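Local coordinates for protein glutaconate CoA-transferase subunit A (Acidaminococcus fermentans, PDB 1POI) that catalyses the transfer of coenzyme A from acetyl-CoA to glutaconate, (R)-2-hydroxyglutarate and related acids, a step of glutamate degradation by the hydroxyglutarate pathway, at residues Lys67-Cys72 with Leu95-Tyr100; Thr207-Glu212 with Met232-Val237. All blocks are in the same frame, centred on the assembly; numbering follows the deposited sequence.

Both contacts belong to one seven-stranded parallel sheet, which runs in the order 96-99, 66-71, 46-49, 19-22, 174-179, 206-211, 236-239. Contact 1 (Lys67-Cys72 with Leu95-Tyr100) joins one outermost strand of the chain to its neighbour, and contact 2 (Thr207-Glu212 with Met232-Val237) does the same at the other end. The centres of contacts 1 and 2 are 26 Å apart, on opposite sides of the chain's centre, and their nearest atoms are about 17 Å apart. Strands 46-49, 19-22 and 174-179 lie between them. A bound copper(II) ion lies about 13 Å from the side chain of Ile208 in contact 2. Both contacts reach the chain of another protein, contact 1 with more residues.

Contact 1: Lys67-Cys72 with Leu95-Tyr100; sequences KAYINC and LTMEDY
Asn71 turns its CG away from its own backbone N (chi1 -169°), which lays the amide alongside the carboxylate of Asp99 on the neighbouring strand, and ND2 bonds to Asp99 OD1 at 3.1 Å. The bond is almost straight, at 177°, and lies in the amide plane, although the carboxylate plane is turned 58° from it. Asp99 OD2 is hydrogen-bonded to an aromatic side chain and salt-bridged to a basic one, both on the chain of another protein; Asn71 ND2 also bonds to the backbone of that chain, so the pair lies at the interface. On the same face, Tyr69 and Met97 run side by side. The extended start of Met97 carries CG to 3.9 Å from Tyr69 CD2 and sets SD at the ring edge, in its plane, a Met-aromatic contact; Phe86 and Phe90 of helix 84-92 pack on Met97.

The backbones pair in parallel, strand 96-99 being the outermost within this chain of the Rossmann-like sheet of this CoA-transferase family, with helix 84-92 in the crossover. Tyr69 N gives to Thr96 O at 2.8 Å, Tyr69 O takes Glu98 N at 2.9 Å, Asn71 N gives to Glu98 O, and Asn71 O takes Tyr100 N at 2.7 Å. Where the strands begin, Thr96 OG1 donates to Lys67 O at 2.7 Å.

Across the sheet, Ile70 CG2 meets the edge of the Tyr100 ring, 3.3 Å from CD2, and Ile105 of helix 102-114 packs against both. The carboxylate of Glu98 leads away from Ile70 to salt bridges with Lys150 and Arg140; the backbone N of Gly134 also binds it.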
# COMPACT_ATOMS: atom_id res chain seq x y z
N LYS A 67 -34.05 1.57 30.09
CA LYS A 67 -35.49 1.34 30.31
C LYS A 67 -35.85 -0.07 29.89
O LYS A 67 -36.51 -0.80 30.61
CB LYS A 67 -36.27 2.39 29.51
CG LYS A 67 -37.75 2.52 29.85
CD LYS A 67 -38.43 3.67 29.07
CE LYS A 67 -38.62 3.34 27.59
NZ LYS A 67 -39.52 4.32 26.86
N ALA A 68 -35.38 -0.45 28.71
CA ALA A 68 -35.61 -1.78 28.17
C ALA A 68 -34.35 -2.13 27.39
O ALA A 68 -33.77 -1.26 26.71
CB ALA A 68 -36.81 -1.78 27.24
N TYR A 69 -33.92 -3.38 27.49
CA TYR A 69 -32.71 -3.84 26.83
C TYR A 69 -33.03 -5.09 26.03
O TYR A 69 -33.62 -6.04 26.57
CB TYR A 69 -31.69 -4.13 27.93
CG TYR A 69 -30.37 -4.71 27.49
CD1 TYR A 69 -29.50 -4.00 26.65
CD2 TYR A 69 -29.98 -5.98 27.93
CE1 TYR A 69 -28.26 -4.53 26.28
CE2 TYR A 69 -28.76 -6.52 27.57
CZ TYR A 69 -27.91 -5.80 26.75
OH TYR A 69 -26.70 -6.36 26.43
N ILE A 70 -32.72 -5.06 24.73
CA ILE A 70 -32.99 -6.19 23.83
C ILE A 70 -31.68 -6.99 23.80
O ILE A 70 -30.66 -6.53 23.28
CB ILE A 70 -33.45 -5.72 22.38
CG1 ILE A 70 -34.49 -4.58 22.46
CG2 ILE A 70 -34.08 -6.89 21.62
CD1 ILE A 70 -35.72 -4.87 23.31
N ASN A 71 -31.75 -8.21 24.28
CA ASN A 71 -30.55 -9.01 24.45
C ASN A 71 -30.34 -10.33 23.72
O ASN A 71 -31.27 -11.16 23.56
CB ASN A 71 -30.41 -9.27 25.96
CG ASN A 71 -29.09 -9.86 26.33
OD1 ASN A 71 -28.08 -9.15 26.34
ND2 ASN A 71 -29.08 -11.16 26.60
N CYS A 72 -29.06 -10.56 23.38
CA CYS A 72 -28.62 -11.80 22.72
C CYS A 72 -27.40 -12.38 23.43
O CYS A 72 -27.32 -13.59 23.63
CB CYS A 72 -28.35 -11.60 21.23
SG CYS A 72 -27.00 -10.48 20.78
N LEU A 95 -34.34 -4.55 35.75
CA LEU A 95 -34.09 -4.25 34.34
C LEU A 95 -35.13 -4.92 33.45
O LEU A 95 -35.42 -6.11 33.64
CB LEU A 95 -32.69 -4.75 33.95
CG LEU A 95 -32.27 -4.79 32.47
CD1 LEU A 95 -31.95 -3.37 31.99
CD2 LEU A 95 -31.07 -5.74 32.29
N THR A 96 -35.72 -4.15 32.53
CA THR A 96 -36.73 -4.65 31.58
C THR A 96 -35.89 -5.25 30.44
O THR A 96 -35.18 -4.52 29.75
CB THR A 96 -37.60 -3.50 30.94
OG1 THR A 96 -38.04 -2.56 31.93
CG2 THR A 96 -38.82 -4.09 30.26
N MET A 97 -36.05 -6.54 30.18
CA MET A 97 -35.22 -7.15 29.14
C MET A 97 -35.81 -8.26 28.29
O MET A 97 -36.46 -9.18 28.81
CB MET A 97 -33.93 -7.68 29.79
CG MET A 97 -32.97 -8.37 28.84
SD MET A 97 -31.62 -9.11 29.70
CE MET A 97 -32.22 -10.75 29.78
N GLU A 98 -35.51 -8.22 27.00
CA GLU A 98 -35.98 -9.25 26.07
C GLU A 98 -34.77 -10.03 25.54
O GLU A 98 -33.67 -9.49 25.45
CB GLU A 98 -36.73 -8.61 24.89
CG GLU A 98 -37.50 -9.59 24.03
CD GLU A 98 -38.40 -10.54 24.83
OE1 GLU A 98 -37.89 -11.56 25.33
OE2 GLU A 98 -39.61 -10.29 24.97
N ASP A 99 -34.98 -11.30 25.23
CA ASP A 99 -33.94 -12.15 24.69
C ASP A 99 -34.30 -12.61 23.30
O ASP A 99 -35.36 -13.20 23.09
CB ASP A 99 -33.81 -13.44 25.51
CG ASP A 99 -32.81 -13.34 26.61
OD1 ASP A 99 -31.70 -12.77 26.40
OD2 ASP A 99 -33.14 -13.85 27.70
N TYR A 100 -33.39 -12.37 22.37
CA TYR A 100 -33.52 -12.84 20.99
C TYR A 100 -32.18 -13.55 20.75
O TYR A 100 -31.20 -13.30 21.47
CB TYR A 100 -33.63 -11.69 19.97
CG TYR A 100 -34.99 -11.01 19.85
CD1 TYR A 100 -36.10 -11.68 19.33
CD2 TYR A 100 -35.16 -9.69 20.26
CE1 TYR A 100 -37.34 -11.05 19.21
CE2 TYR A 100 -36.40 -9.06 20.15
CZ TYR A 100 -37.48 -9.74 19.63
OH TYR A 100 -38.69 -9.10 19.54

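Contact 2: Thr207-Glu212 with Met232-Val237; sequences TIVTCE and MCVDAV
Strand 207-211 pairs in parallel with the start of strand 236-239, Ile208 opposite Ala236 and Val209 opposite Val237, while Val234 and Asp235 approach as a loop, after a 3-10 turn that ends at Cys233. Val209 N reaches Ala236 O at 2.8 Å in a nearly straight bond (174°). Ala236 also gives its N to Thr207 O at 3.2 Å, an acceptor that Asp235 N shares at 3.0 Å, both donors lying in the carbonyl plane. Asp235 then turns back on the same residue: with CG beside its own N (chi1 -60°), the carboxylate swings toward the neighbouring strand and OD2 accepts from Thr207 N at 3.0 Å through its anti lone pair. Side chain and backbone of Asp235 thus hold both polar backbone atoms of Thr207 just where the strand pairing begins.

The apolar side chains fall on two faces. Val209 CG1 meets a branch of each of two valines, 3.6 Å from Val234 CG1 and 3.5 Å from Val237 CG2, and Val188 of strand 188-189 touches Val209 and Val234. Farther along, Cys211 SG brushes Val237 CG1. On the other face Ile208 CG2 lies 3.9 Å from Ala236 CB, and the small alanine lies against Ala9 and Tyr13 of helix 6-13, with Tyr13 also touching Ile208. Such parallel pairing, with helices packed on the sheet, is the usual build of the Rossmann-like alpha/beta fold, and here it adds the outermost strand within this chain, 236-239.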
# COMPACT_ATOMS: atom_id res chain seq x y z
N THR A 207 -26.41 9.81 13.47
CA THR A 207 -25.22 8.98 13.64
C THR A 207 -24.01 9.74 14.15
O THR A 207 -23.64 10.79 13.59
CB THR A 207 -24.80 8.24 12.35
OG1 THR A 207 -25.80 7.28 12.00
CG2 THR A 207 -23.48 7.49 12.56
N ILE A 208 -23.41 9.23 15.22
CA ILE A 208 -22.21 9.85 15.78
C ILE A 208 -21.02 8.91 15.57
O ILE A 208 -21.09 7.70 15.91
CB ILE A 208 -22.35 10.19 17.29
CG1 ILE A 208 -23.59 11.07 17.51
CG2 ILE A 208 -21.10 10.97 17.76
CD1 ILE A 208 -24.12 11.03 18.91
N VAL A 209 -19.95 9.45 14.98
CA VAL A 209 -18.77 8.65 14.72
C VAL A 209 -17.53 9.15 15.49
O VAL A 209 -17.08 10.28 15.31
CB VAL A 209 -18.46 8.60 13.17
CG1 VAL A 209 -18.14 9.99 12.65
CG2 VAL A 209 -17.30 7.66 12.86
N THR A 210 -17.04 8.35 16.44
CA THR A 210 -15.81 8.75 17.14
C THR A 210 -14.69 8.09 16.33
O THR A 210 -14.83 6.91 15.93
CB THR A 210 -15.74 8.27 18.60
OG1 THR A 210 -16.09 6.89 18.68
CG2 THR A 210 -16.67 9.09 19.49
N CYS A 211 -13.63 8.83 16.03
CA CYS A 211 -12.54 8.31 15.24
C CYS A 211 -11.13 8.60 15.79
O CYS A 211 -10.90 9.60 16.45
CB CYS A 211 -12.68 8.87 13.85
SG CYS A 211 -12.34 10.59 13.82
N GLU A 212 -10.17 7.73 15.49
CA GLU A 212 -8.79 7.86 15.95
C GLU A 212 -8.14 9.03 15.29
O GLU A 212 -7.26 9.67 15.85
CB GLU A 212 -8.02 6.60 15.59
CG GLU A 212 -8.54 5.35 16.22
CD GLU A 212 -8.20 5.26 17.69
OE1 GLU A 212 -7.30 6.00 18.13
OE2 GLU A 212 -8.81 4.45 18.40
N MET A 232 -23.04 11.59 4.00
CA MET A 232 -24.50 11.77 4.16
C MET A 232 -25.11 11.09 5.39
O MET A 232 -25.96 11.67 6.06
CB MET A 232 -25.24 11.28 2.92
CG MET A 232 -24.88 12.02 1.64
SD MET A 232 -23.78 11.10 0.51
CE MET A 232 -24.90 9.69 0.09
N CYS A 233 -24.68 9.86 5.68
CA CYS A 233 -25.22 9.12 6.82
C CYS A 233 -24.65 9.51 8.17
O CYS A 233 -25.12 9.02 9.19
CB CYS A 233 -24.98 7.63 6.64
SG CYS A 233 -25.52 6.94 5.07
N VAL A 234 -23.68 10.41 8.18
CA VAL A 234 -22.99 10.80 9.39
C VAL A 234 -23.23 12.25 9.82
O VAL A 234 -22.99 13.18 9.03
CB VAL A 234 -21.47 10.55 9.18
CG1 VAL A 234 -20.64 11.18 10.28
CG2 VAL A 234 -21.22 9.06 9.07
N ASP A 235 -23.62 12.45 11.08
CA ASP A 235 -23.90 13.79 11.62
C ASP A 235 -22.81 14.44 12.46
O ASP A 235 -22.57 15.64 12.31
CB ASP A 235 -25.18 13.77 12.42
CG ASP A 235 -26.31 13.36 11.59
OD1 ASP A 235 -26.72 14.21 10.77
OD2 ASP A 235 -26.75 12.19 11.72
N ALA A 236 -22.24 13.68 13.38
CA ALA A 236 -21.16 14.18 14.26
C ALA A 236 -19.86 13.36 14.17
O ALA A 236 -19.88 12.14 14.37
CB ALA A 236 -21.62 14.22 15.72
N VAL A 237 -18.76 14.04 13.83
CA VAL A 237 -17.43 13.42 13.75
C VAL A 237 -16.63 13.96 14.93
O VAL A 237 -16.46 15.17 15.07
CB VAL A 237 -16.66 13.79 12.45
CG1 VAL A 237 -15.23 13.33 12.56
CG2 VAL A 237 -17.28 13.11 11.26